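Long-range contacts in surface glycan binding protein B (Bacteroides ovatus, PDB 6E57), which binds mixed-linkage beta-glucan, probably at the bacterial cell surface, as part of the cereal beta-glucan utilization system of a human gut symbiont: residues A[361-369]-A[378-389]; A[218-226]-A[238-246]. All coordinates share one frame; numbering follows the deposited sequence.

Contact 1. Residues A[361-369]-A[378-389]; sequences EYHKMQLAT and EMEFTENGEYTL. With EDO (1,2-ethanediol), chain I.
Met365 and Met379 form a hydrogen-bonded antiparallel pair, with Met365 N to Met379 O at 3.0 Å and Met379 N to Met365 O at 2.8 Å. Phe381 N extends the ladder to His363 O at 3.0 Å. A water bridges His363 N and Phe381 O. Between these bonds lies the non-hydrogen-bonded pair Lys364 and Glu380, whose side chains lie on the same face of the hairpin. The lysine bends at its last torsion, chi4 68°, and NZ makes a salt bridge to Glu380 OE2 at 3.4 Å. The extended Glu378 side chain passes Lys364 at a slant, with Glu378 OE2 against Lys364 CD; their charged ends do not meet. The sulfur side chains occupy the other face. Met365 and Met379 run alongside each other in the same direction, with Met365 SD 3.7 Å from Met379 CE. The Phe381 side chain crosses that of Met365 at about a right angle. His363 CB sits over one face of the Phe381 ring, a CH-pi contact of 3.8 Å to the centroid, while Met365 N comes in at the ring edge. Met365 SD also meets two rings obliquely, Phe381 and Tyr387, as Met-aromatic contacts. His363 ND1 is hydrogen-bonded to Gly411 O, outside the two segments. Leu367 runs antiparallel to the side chains of Tyr387 and Leu389. Leu367 CD1 is 3.9 Å from Tyr387 CD1, and Leu367 CD2 meets Leu389 CD2. Leu367, Leu389, Tyr387 and the Met365 sulfur join strand 364-369 to strand 385-389, whose axes lie 9.7 Å apart at 29°. Tyr354 and Tyr412 also pack against Met365 and Phe381. The arrangement is a beta hairpin packed on a second layer of strands, as in a beta sandwich. It lies beside the glycan site, where Glu378 touches Trp322 of the pocket.

Contact 2. Residues A[218-226]-A[238-246]; sequences TNASLVISG and ISGINLENI
Asn242 turns its amide toward the turn at 218-220, where ND2 gives two hydrogen bonds to backbone carbonyls. Thr218 O lies in the amide plane, 3.2 Å from Asn242 ND2. Ala220 O is 2.9 Å from the same nitrogen and tilted 15° from that plane. In both cases the nitrogen stands above the carbonyl plane and does not follow a lone pair. Asn242 OD1 bonds to Ser146 OG, and with ND2 this fixes the rotation of the amide. The carbonyl of Asn242 is taken from the other segment as well: Ser221 OG donates to Asn242 O at 2.7 Å. With its chi1 of -51°, Ser221 carries OG beside its own backbone N, and OG also touches Asn245 CB. The turn is tied internally by an ST turn, Ala220 N to Thr218 OG1. The apolar side chains meet at different angles. Val223 CG1 meets Ile238 CG2, the two side chains crossing at a slant. Val223 and Leu243 cross at about a right angle, with Val223 CG2 4.0 Å from Leu243 CD2. Leu222 CB packs against Ile241 CG2 at 3.5 Å. Ile224 lays its CD1 on the backbone at Gly240. Farther on, Ile224 N and Ser225 N both bond to Ser239 O, at 2.8 and 3.1 Å. Ser239 N returns a bond to Ser225 O, and Ser225 OG lies against Ser239 CB. The N-to-C directions of the short strands 222-225 and 238-240 differ by 118°, so the pair is strongly splayed. Strand 292-294 flanks 222-225, and Ile267 lies against Ile238 and Leu243. Thr218 is bonded to Val145 of the preceding sheet, so the contact probably sits where one beta domain passes into the next. Two residues, Ile224 and Ser225, opposite one, Ser239, make this a classic beta bulge.

Contact 2 closes along the chain before contact 1 opens. Their centres are about 34 Å apart and their nearest atoms about 14 Å, without touching. Strands relate them indirectly: 222-225 pairs with 292-294, which pairs with the long strand 299-315. Strand 299-315 pairs with 412-419, which pairs with 349-356, which in turn pairs with 385-390 of contact 1. Contact 1 is the one near the glycan. The side chain of Glu378 is about 5 Å from a bound glucose unit, and Tyr362 OH bonds to Trp322 NE1 of the pocket. Contact 2 probably belongs to a domain junction, its centre about 15 Å from the centre of the chain, that of contact 1 about 27 Å.

Contact 1. Residues A[361-369]-A[378-389]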
loop_
_atom_site.group_PDB
_atom_site.type_symbol
_atom_site.label_atom_id
_atom_site.label_comp_id
_atom_site.label_asym_id
_atom_site.label_seq_id
_atom_site.Cartn_x
_atom_site.Cartn_y
_atom_site.Cartn_z
ATOM N N GLU A 361 -33.086 -9.188 -15.623
ATOM C CA GLU A 361 -32.468 -8.635 -16.826
ATOM C C GLU A 361 -31.219 -7.803 -16.464
ATOM O O GLU A 361 -30.240 -7.817 -17.201
ATOM C CB GLU A 361 -33.541 -7.867 -17.615
ATOM C CG GLU A 361 -34.395 -6.895 -16.784
ATOM C CD GLU A 361 -35.735 -7.374 -16.224
ATOM O OE1 GLU A 361 -35.745 -8.267 -15.350
ATOM O OE2 GLU A 361 -36.772 -6.821 -16.632
ATOM N N TYR A 362 -31.248 -7.098 -15.321
ATOM C CA TYR A 362 -30.108 -6.303 -14.797
ATOM C C TYR A 362 -30.224 -6.167 -13.269
ATOM O O TYR A 362 -31.249 -6.516 -12.688
ATOM C CB TYR A 362 -30.066 -4.914 -15.443
ATOM C CG TYR A 362 -31.225 -4.028 -15.061
ATOM C CD1 TYR A 362 -32.418 -4.083 -15.764
ATOM C CD2 TYR A 362 -31.146 -3.159 -13.982
ATOM C CE1 TYR A 362 -33.500 -3.290 -15.417
ATOM C CE2 TYR A 362 -32.219 -2.359 -13.622
ATOM C CZ TYR A 362 -33.400 -2.425 -14.343
ATOM O OH TYR A 362 -34.472 -1.653 -14.007
ATOM N N HIS A 363 -29.174 -5.634 -12.628
ATOM C CA HIS A 363 -29.138 -5.503 -11.167
ATOM C C HIS A 363 -28.600 -4.122 -10.765
ATOM O O HIS A 363 -27.415 -3.827 -10.971
ATOM C CB HIS A 363 -28.309 -6.635 -10.545
ATOM C CG HIS A 363 -28.406 -7.925 -11.285
ATOM N ND1 HIS A 363 -29.439 -8.812 -11.086
ATOM C CD2 HIS A 363 -27.612 -8.472 -12.228
ATOM C CE1 HIS A 363 -29.277 -9.853 -11.875
ATOM N NE2 HIS A 363 -28.164 -9.672 -12.583
ATOM N N LYS A 364 -29.482 -3.299 -10.180
ATOM C CA LYS A 364 -29.140 -1.985 -9.644
ATOM C C LYS A 364 -29.750 -1.827 -8.245
ATOM O O LYS A 364 -30.903 -2.202 -8.032
ATOM C CB LYS A 364 -29.662 -0.877 -10.562
ATOM C CG LYS A 364 -28.859 -0.651 -11.834
ATOM C CD LYS A 364 -29.072 0.721 -12.438
ATOM C CE LYS A 364 -28.222 0.976 -13.666
ATOM N NZ LYS A 364 -28.632 0.133 -14.816
ATOM N N MET A 365 -28.971 -1.256 -7.313
ATOM C CA MET A 365 -29.443 -0.933 -5.962
ATOM C C MET A 365 -28.973 0.472 -5.565
ATOM O O MET A 365 -28.002 0.995 -6.113
ATOM C CB MET A 365 -28.934 -1.943 -4.928
ATOM C CG MET A 365 -27.464 -1.781 -4.577
ATOM S SD MET A 365 -26.901 -2.959 -3.317
ATOM C CE MET A 365 -27.850 -2.416 -1.896
ATOM N N GLN A 366 -29.682 1.063 -4.598
ATOM C CA GLN A 366 -29.294 2.323 -3.965
ATOM C C GLN A 366 -29.885 2.368 -2.550
ATOM O O GLN A 366 -31.039 1.993 -2.341
ATOM C CB GLN A 366 -29.765 3.522 -4.795
ATOM C CG GLN A 366 -29.214 4.859 -4.306
ATOM C CD GLN A 366 -29.772 6.058 -5.038
ATOM O OE1 GLN A 366 -30.914 6.062 -5.486
ATOM N NE2 GLN A 366 -28.967 7.103 -5.144
ATOM N N LEU A 367 -29.075 2.812 -1.584
ATOM C CA LEU A 367 -29.551 3.117 -0.236
ATOM C C LEU A 367 -30.130 4.533 -0.250
ATOM O O LEU A 367 -29.497 5.451 -0.763
ATOM C CB LEU A 367 -28.397 3.005 0.764
ATOM C CG LEU A 367 -28.114 1.603 1.294
ATOM C CD1 LEU A 367 -27.736 0.657 0.169
ATOM C CD2 LEU A 367 -27.020 1.644 2.352
ATOM N N ALA A 368 -31.332 4.692 0.311
ATOM C CA ALA A 368 -32.051 5.952 0.241
ATOM C C ALA A 368 -32.927 6.141 1.480
ATOM O O ALA A 368 -33.099 5.227 2.287
ATOM C CB ALA A 368 -32.881 5.995 -1.016
ATOM N N THR A 369 -33.484 7.351 1.592
ATOM C CA THR A 369 -34.468 7.688 2.603
ATOM C C THR A 369 -35.847 7.226 2.125
ATOM O O THR A 369 -35.984 6.715 1.007
ATOM C CB THR A 369 -34.484 9.195 2.882
ATOM O OG1 THR A 369 -35.021 9.832 1.722
ATOM C CG2 THR A 369 -33.115 9.756 3.201
ATOM N N GLU A 378 -26.306 5.268 -6.753
ATOM C CA GLU A 378 -26.876 4.101 -7.410
ATOM C C GLU A 378 -25.712 3.208 -7.865
ATOM O O GLU A 378 -24.718 3.712 -8.393
ATOM C CB GLU A 378 -27.744 4.598 -8.570
ATOM C CG GLU A 378 -28.565 3.535 -9.276
ATOM C CD GLU A 378 -29.339 4.063 -10.479
ATOM O OE1 GLU A 378 -29.066 5.210 -10.908
ATOM O OE2 GLU A 378 -30.215 3.333 -10.989
ATOM N N MET A 379 -25.816 1.895 -7.625
ATOM C CA MET A 379 -24.769 0.956 -8.020
ATOM C C MET A 379 -25.344 -0.133 -8.929
ATOM O O MET A 379 -26.364 -0.726 -8.613
ATOM C CB MET A 379 -24.124 0.276 -6.811
ATOM C CG MET A 379 -23.121 -0.792 -7.213
ATOM S SD MET A 379 -22.441 -1.695 -5.812
ATOM C CE MET A 379 -23.841 -2.713 -5.348
ATOM N N GLU A 380 -24.635 -0.396 -10.031
ATOM C CA GLU A 380 -24.900 -1.502 -10.946
ATOM C C GLU A 380 -23.921 -2.638 -10.627
ATOM O O GLU A 380 -22.738 -2.387 -10.388
ATOM C CB GLU A 380 -24.753 -1.021 -12.392
ATOM C CG GLU A 380 -25.360 -1.962 -13.417
ATOM C CD GLU A 380 -25.479 -1.392 -14.823
ATOM O OE1 GLU A 380 -24.892 -0.315 -15.084
ATOM O OE2 GLU A 380 -26.168 -2.026 -15.657
ATOM N N PHE A 381 -24.418 -3.880 -10.617
ATOM C CA PHE A 381 -23.601 -5.043 -10.263
ATOM C C PHE A 381 -24.091 -6.286 -11.014
ATOM O O PHE A 381 -25.165 -6.264 -11.620
ATOM C CB PHE A 381 -23.616 -5.258 -8.747
ATOM C CG PHE A 381 -24.987 -5.406 -8.137
ATOM C CD1 PHE A 381 -25.769 -4.293 -7.874
ATOM C CD2 PHE A 381 -25.492 -6.657 -7.815
ATOM C CE1 PHE A 381 -27.024 -4.427 -7.302
ATOM C CE2 PHE A 381 -26.749 -6.790 -7.242
ATOM C CZ PHE A 381 -27.510 -5.674 -6.986
ATOM N N THR A 382 -23.271 -7.348 -10.989
ATOM C CA THR A 382 -23.611 -8.640 -11.611
ATOM C C THR A 382 -23.522 -9.798 -10.605
ATOM O O THR A 382 -24.091 -10.858 -10.862
ATOM C CB THR A 382 -22.719 -8.947 -12.823
ATOM O OG1 THR A 382 -21.356 -8.943 -12.400
ATOM C CG2 THR A 382 -22.905 -7.971 -13.964
ATOM N N GLU A 383 -22.812 -9.606 -9.483
ATOM C CA GLU A 383 -22.558 -10.670 -8.504
ATOM C C GLU A 383 -23.095 -10.247 -7.134
ATOM O O GLU A 383 -23.320 -9.060 -6.891
ATOM C CB GLU A 383 -21.062 -10.969 -8.380
ATOM C CG GLU A 383 -20.338 -11.158 -9.705
ATOM C CD GLU A 383 -20.573 -12.484 -10.410
ATOM O OE1 GLU A 383 -19.785 -12.806 -11.332
ATOM O OE2 GLU A 383 -21.541 -13.192 -10.044
ATOM N N ASN A 384 -23.276 -11.241 -6.253
ATOM C CA ASN A 384 -23.609 -11.036 -4.846
ATOM C C ASN A 384 -22.486 -10.251 -4.166
ATOM O O ASN A 384 -21.336 -10.330 -4.590
ATOM C CB ASN A 384 -23.773 -12.353 -4.084
ATOM C CG ASN A 384 -24.879 -13.231 -4.623
ATOM O OD1 ASN A 384 -25.660 -12.807 -5.470
ATOM N ND2 ASN A 384 -24.942 -14.459 -4.140
ATOM N N GLY A 385 -22.826 -9.525 -3.095
ATOM C CA GLY A 385 -21.847 -8.720 -2.383
ATOM C C GLY A 385 -22.387 -8.106 -1.102
ATOM O O GLY A 385 -23.494 -8.412 -0.653
ATOM N N GLU A 386 -21.559 -7.238 -0.516
ATOM C CA GLU A 386 -21.860 -6.498 0.691
ATOM C C GLU A 386 -21.632 -5.012 0.399
ATOM O O GLU A 386 -20.559 -4.640 -0.054
ATOM C CB GLU A 386 -20.960 -6.959 1.842
ATOM C CG GLU A 386 -20.842 -8.468 1.968
ATOM C CD GLU A 386 -20.076 -8.965 3.185
ATOM O OE1 GLU A 386 -19.504 -8.121 3.916
ATOM O OE2 GLU A 386 -20.052 -10.197 3.404
ATOM N N TYR A 387 -22.654 -4.189 0.651
ATOM C CA TYR A 387 -22.557 -2.734 0.537
ATOM C C TYR A 387 -22.378 -2.137 1.938
ATOM O O TYR A 387 -23.247 -2.308 2.790
ATOM C CB TYR A 387 -23.812 -2.175 -0.140
ATOM C CG TYR A 387 -23.678 -0.761 -0.643
ATOM C CD1 TYR A 387 -23.824 0.323 0.205
ATOM C CD2 TYR A 387 -23.401 -0.509 -1.976
ATOM C CE1 TYR A 387 -23.691 1.623 -0.256
ATOM C CE2 TYR A 387 -23.269 0.784 -2.454
ATOM C CZ TYR A 387 -23.412 1.856 -1.592
ATOM O OH TYR A 387 -23.287 3.128 -2.073
ATOM N N THR A 388 -21.253 -1.451 2.176
ATOM C CA THR A 388 -21.032 -0.747 3.446
ATOM C C THR A 388 -21.121 0.767 3.216
ATOM O O THR A 388 -20.743 1.270 2.169
ATOM C CB THR A 388 -19.705 -1.150 4.105
ATOM O OG1 THR A 388 -18.640 -0.861 3.204
ATOM C CG2 THR A 388 -19.654 -2.612 4.489
ATOM N N LEU A 389 -21.643 1.473 4.223
ATOM C CA LEU A 389 -21.833 2.911 4.194
ATOM C C LEU A 389 -21.756 3.442 5.626
ATOM O O LEU A 389 -22.433 2.926 6.519
ATOM C CB LEU A 389 -23.198 3.220 3.574
ATOM C CG LEU A 389 -23.593 4.697 3.543
ATOM C CD1 LEU A 389 -22.849 5.438 2.442
ATOM C CD2 LEU A 389 -25.097 4.851 3.371
HETATM C C1 EDO I . -29.833 10.469 -6.974
HETATM O O1 EDO I . -28.512 10.173 -6.497
HETATM C C2 EDO I . -30.864 10.151 -5.892
HETATM O O2 EDO I . -31.115 11.305 -5.073
HETATM O O HOH W 1 -26.654 -5.256 -13.766
#

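Contact 2. Residues A[218-226]-A[238-246]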
loop_
_atom_site.group_PDB
_atom_site.type_symbol
_atom_site.label_atom_id
_atom_site.label_comp_id
_atom_site.label_asym_id
_atom_site.label_seq_id
_atom_site.Cartn_x
_atom_site.Cartn_y
_atom_site.Cartn_z
ATOM N N THR A 218 12.633 -11.019 3.199
ATOM C CA THR A 218 12.501 -11.280 4.636
ATOM C C THR A 218 12.113 -12.744 4.876
ATOM O O THR A 218 11.366 -13.338 4.091
ATOM C CB THR A 218 11.478 -10.339 5.289
ATOM O OG1 THR A 218 11.403 -10.655 6.679
ATOM C CG2 THR A 218 10.099 -10.437 4.676
ATOM N N ASN A 219 12.633 -13.299 5.978
ATOM C CA ASN A 219 12.260 -14.613 6.497
ATOM C C ASN A 219 11.185 -14.469 7.581
ATOM O O ASN A 219 10.593 -15.467 7.999
ATOM C CB ASN A 219 13.463 -15.351 7.086
ATOM C CG ASN A 219 14.538 -15.637 6.063
ATOM O OD1 ASN A 219 14.301 -16.358 5.097
ATOM N ND2 ASN A 219 15.722 -15.082 6.269
ATOM N N ALA A 220 10.945 -13.231 8.034
ATOM C CA ALA A 220 10.055 -12.965 9.152
ATOM C C ALA A 220 8.605 -13.202 8.728
ATOM O O ALA A 220 8.232 -12.956 7.576
ATOM C CB ALA A 220 10.246 -11.552 9.645
ATOM N N SER A 221 7.805 -13.694 9.678
ATOM C CA SER A 221 6.366 -13.696 9.562
ATOM C C SER A 221 5.874 -12.253 9.708
ATOM O O SER A 221 5.774 -11.743 10.820
ATOM C CB SER A 221 5.753 -14.611 10.586
ATOM O OG SER A 221 6.368 -15.891 10.546
ATOM N N LEU A 222 5.621 -11.596 8.570
ATOM C CA LEU A 222 5.286 -10.179 8.533
ATOM C C LEU A 222 3.826 -10.011 8.104
ATOM O O LEU A 222 3.481 -10.240 6.951
ATOM C CB LEU A 222 6.236 -9.460 7.569
ATOM C CG LEU A 222 6.027 -7.954 7.425
ATOM C CD1 LEU A 222 6.376 -7.234 8.715
ATOM C CD2 LEU A 222 6.849 -7.403 6.271
ATOM N N VAL A 223 2.987 -9.600 9.060
ATOM C CA VAL A 223 1.600 -9.227 8.816
ATOM C C VAL A 223 1.578 -7.834 8.173
ATOM O O VAL A 223 2.154 -6.888 8.715
ATOM C CB VAL A 223 0.789 -9.259 10.125
ATOM C CG1 VAL A 223 -0.604 -8.675 9.947
ATOM C CG2 VAL A 223 0.723 -10.665 10.704
ATOM N N ILE A 224 0.889 -7.721 7.031
ATOM C CA ILE A 224 0.965 -6.544 6.162
ATOM C C ILE A 224 -0.374 -5.792 6.135
ATOM O O ILE A 224 -0.384 -4.560 6.181
ATOM C CB ILE A 224 1.415 -6.947 4.744
ATOM C CG1 ILE A 224 2.818 -7.559 4.749
ATOM C CG2 ILE A 224 1.328 -5.763 3.796
ATOM C CD1 ILE A 224 3.140 -8.359 3.509
ATOM N N SER A 225 -1.493 -6.516 6.016
ATOM C CA SER A 225 -2.795 -5.867 5.847
ATOM C C SER A 225 -3.919 -6.711 6.455
ATOM O O SER A 225 -3.819 -7.937 6.546
ATOM C CB SER A 225 -3.071 -5.574 4.393
ATOM O OG SER A 225 -3.575 -6.723 3.736
ATOM N N GLY A 226 -4.991 -6.014 6.848
ATOM C CA GLY A 226 -6.205 -6.609 7.376
ATOM C C GLY A 226 -6.215 -6.671 8.893
ATOM O O GLY A 226 -7.164 -7.183 9.466
ATOM N N ILE A 238 -6.141 -12.112 7.800
ATOM C CA ILE A 238 -4.937 -11.297 7.866
ATOM C C ILE A 238 -3.977 -11.753 6.757
ATOM O O ILE A 238 -3.827 -12.956 6.523
ATOM C CB ILE A 238 -4.321 -11.417 9.273
ATOM C CG1 ILE A 238 -5.138 -10.629 10.300
ATOM C CG2 ILE A 238 -2.861 -11.001 9.280
ATOM C CD1 ILE A 238 -4.762 -10.917 11.737
ATOM N N SER A 239 -3.332 -10.784 6.090
ATOM C CA SER A 239 -2.476 -11.028 4.923
ATOM C C SER A 239 -1.032 -10.614 5.223
ATOM O O SER A 239 -0.798 -9.537 5.757
ATOM C CB SER A 239 -2.999 -10.307 3.714
ATOM O OG SER A 239 -4.253 -10.840 3.324
ATOM N N GLY A 240 -0.080 -11.474 4.836
ATOM C CA GLY A 240 1.341 -11.309 5.141
ATOM C C GLY A 240 2.224 -12.088 4.180
ATOM O O GLY A 240 1.828 -12.338 3.050
ATOM N N ILE A 241 3.415 -12.484 4.649
ATOM C CA ILE A 241 4.435 -13.079 3.777
ATOM C C ILE A 241 4.848 -14.469 4.285
ATOM O O ILE A 241 4.928 -15.397 3.476
ATOM C CB ILE A 241 5.643 -12.137 3.587
ATOM C CG1 ILE A 241 6.737 -12.762 2.713
ATOM C CG2 ILE A 241 6.204 -11.678 4.920
ATOM C CD1 ILE A 241 6.337 -12.990 1.281
ATOM N N ASN A 242 5.122 -14.632 5.587
ATOM C CA ASN A 242 5.575 -15.942 6.091
ATOM C C ASN A 242 4.669 -16.385 7.243
ATOM O O ASN A 242 5.138 -16.705 8.337
ATOM C CB ASN A 242 7.053 -15.917 6.494
ATOM C CG ASN A 242 7.985 -15.752 5.312
ATOM O OD1 ASN A 242 7.874 -16.476 4.322
ATOM N ND2 ASN A 242 8.915 -14.817 5.410
ATOM N N LEU A 243 3.364 -16.440 6.961
ATOM C CA LEU A 243 2.349 -16.556 8.000
ATOM C C LEU A 243 2.117 -18.021 8.399
ATOM O O LEU A 243 1.422 -18.275 9.385
ATOM C CB LEU A 243 1.053 -15.902 7.507
ATOM C CG LEU A 243 1.119 -14.400 7.221
ATOM C CD1 LEU A 243 -0.281 -13.824 7.067
ATOM C CD2 LEU A 243 1.872 -13.648 8.309
ATOM N N GLU A 244 2.704 -18.973 7.660
ATOM C CA GLU A 244 2.575 -20.401 7.992
ATOM C C GLU A 244 3.419 -20.727 9.236
ATOM O O GLU A 244 3.136 -21.706 9.937
ATOM C CB GLU A 244 2.931 -21.286 6.791
ATOM C CG GLU A 244 4.417 -21.555 6.604
ATOM C CD GLU A 244 5.197 -20.454 5.908
ATOM O OE1 GLU A 244 4.660 -19.332 5.777
ATOM O OE2 GLU A 244 6.344 -20.724 5.489
ATOM N N ASN A 245 4.436 -19.896 9.507
ATOM C CA ASN A 245 5.339 -20.053 10.654
ATOM C C ASN A 245 4.683 -19.570 11.958
ATOM O O ASN A 245 5.235 -19.801 13.035
ATOM C CB ASN A 245 6.659 -19.302 10.447
ATOM C CG ASN A 245 7.522 -19.883 9.346
ATOM O OD1 ASN A 245 7.665 -21.098 9.233
ATOM N ND2 ASN A 245 8.115 -19.020 8.539
ATOM N N ILE A 246 3.534 -18.884 11.868
ATOM C CA ILE A 246 2.849 -18.344 13.050
ATOM C C ILE A 246 2.253 -19.503 13.860
ATOM O O ILE A 246 1.552 -20.357 13.318
ATOM C CB ILE A 246 1.783 -17.302 12.656
ATOM C CG1 ILE A 246 2.434 -16.060 12.042
ATOM C CG2 ILE A 246 0.900 -16.956 13.849
ATOM C CD1 ILE A 246 1.478 -14.934 11.715
#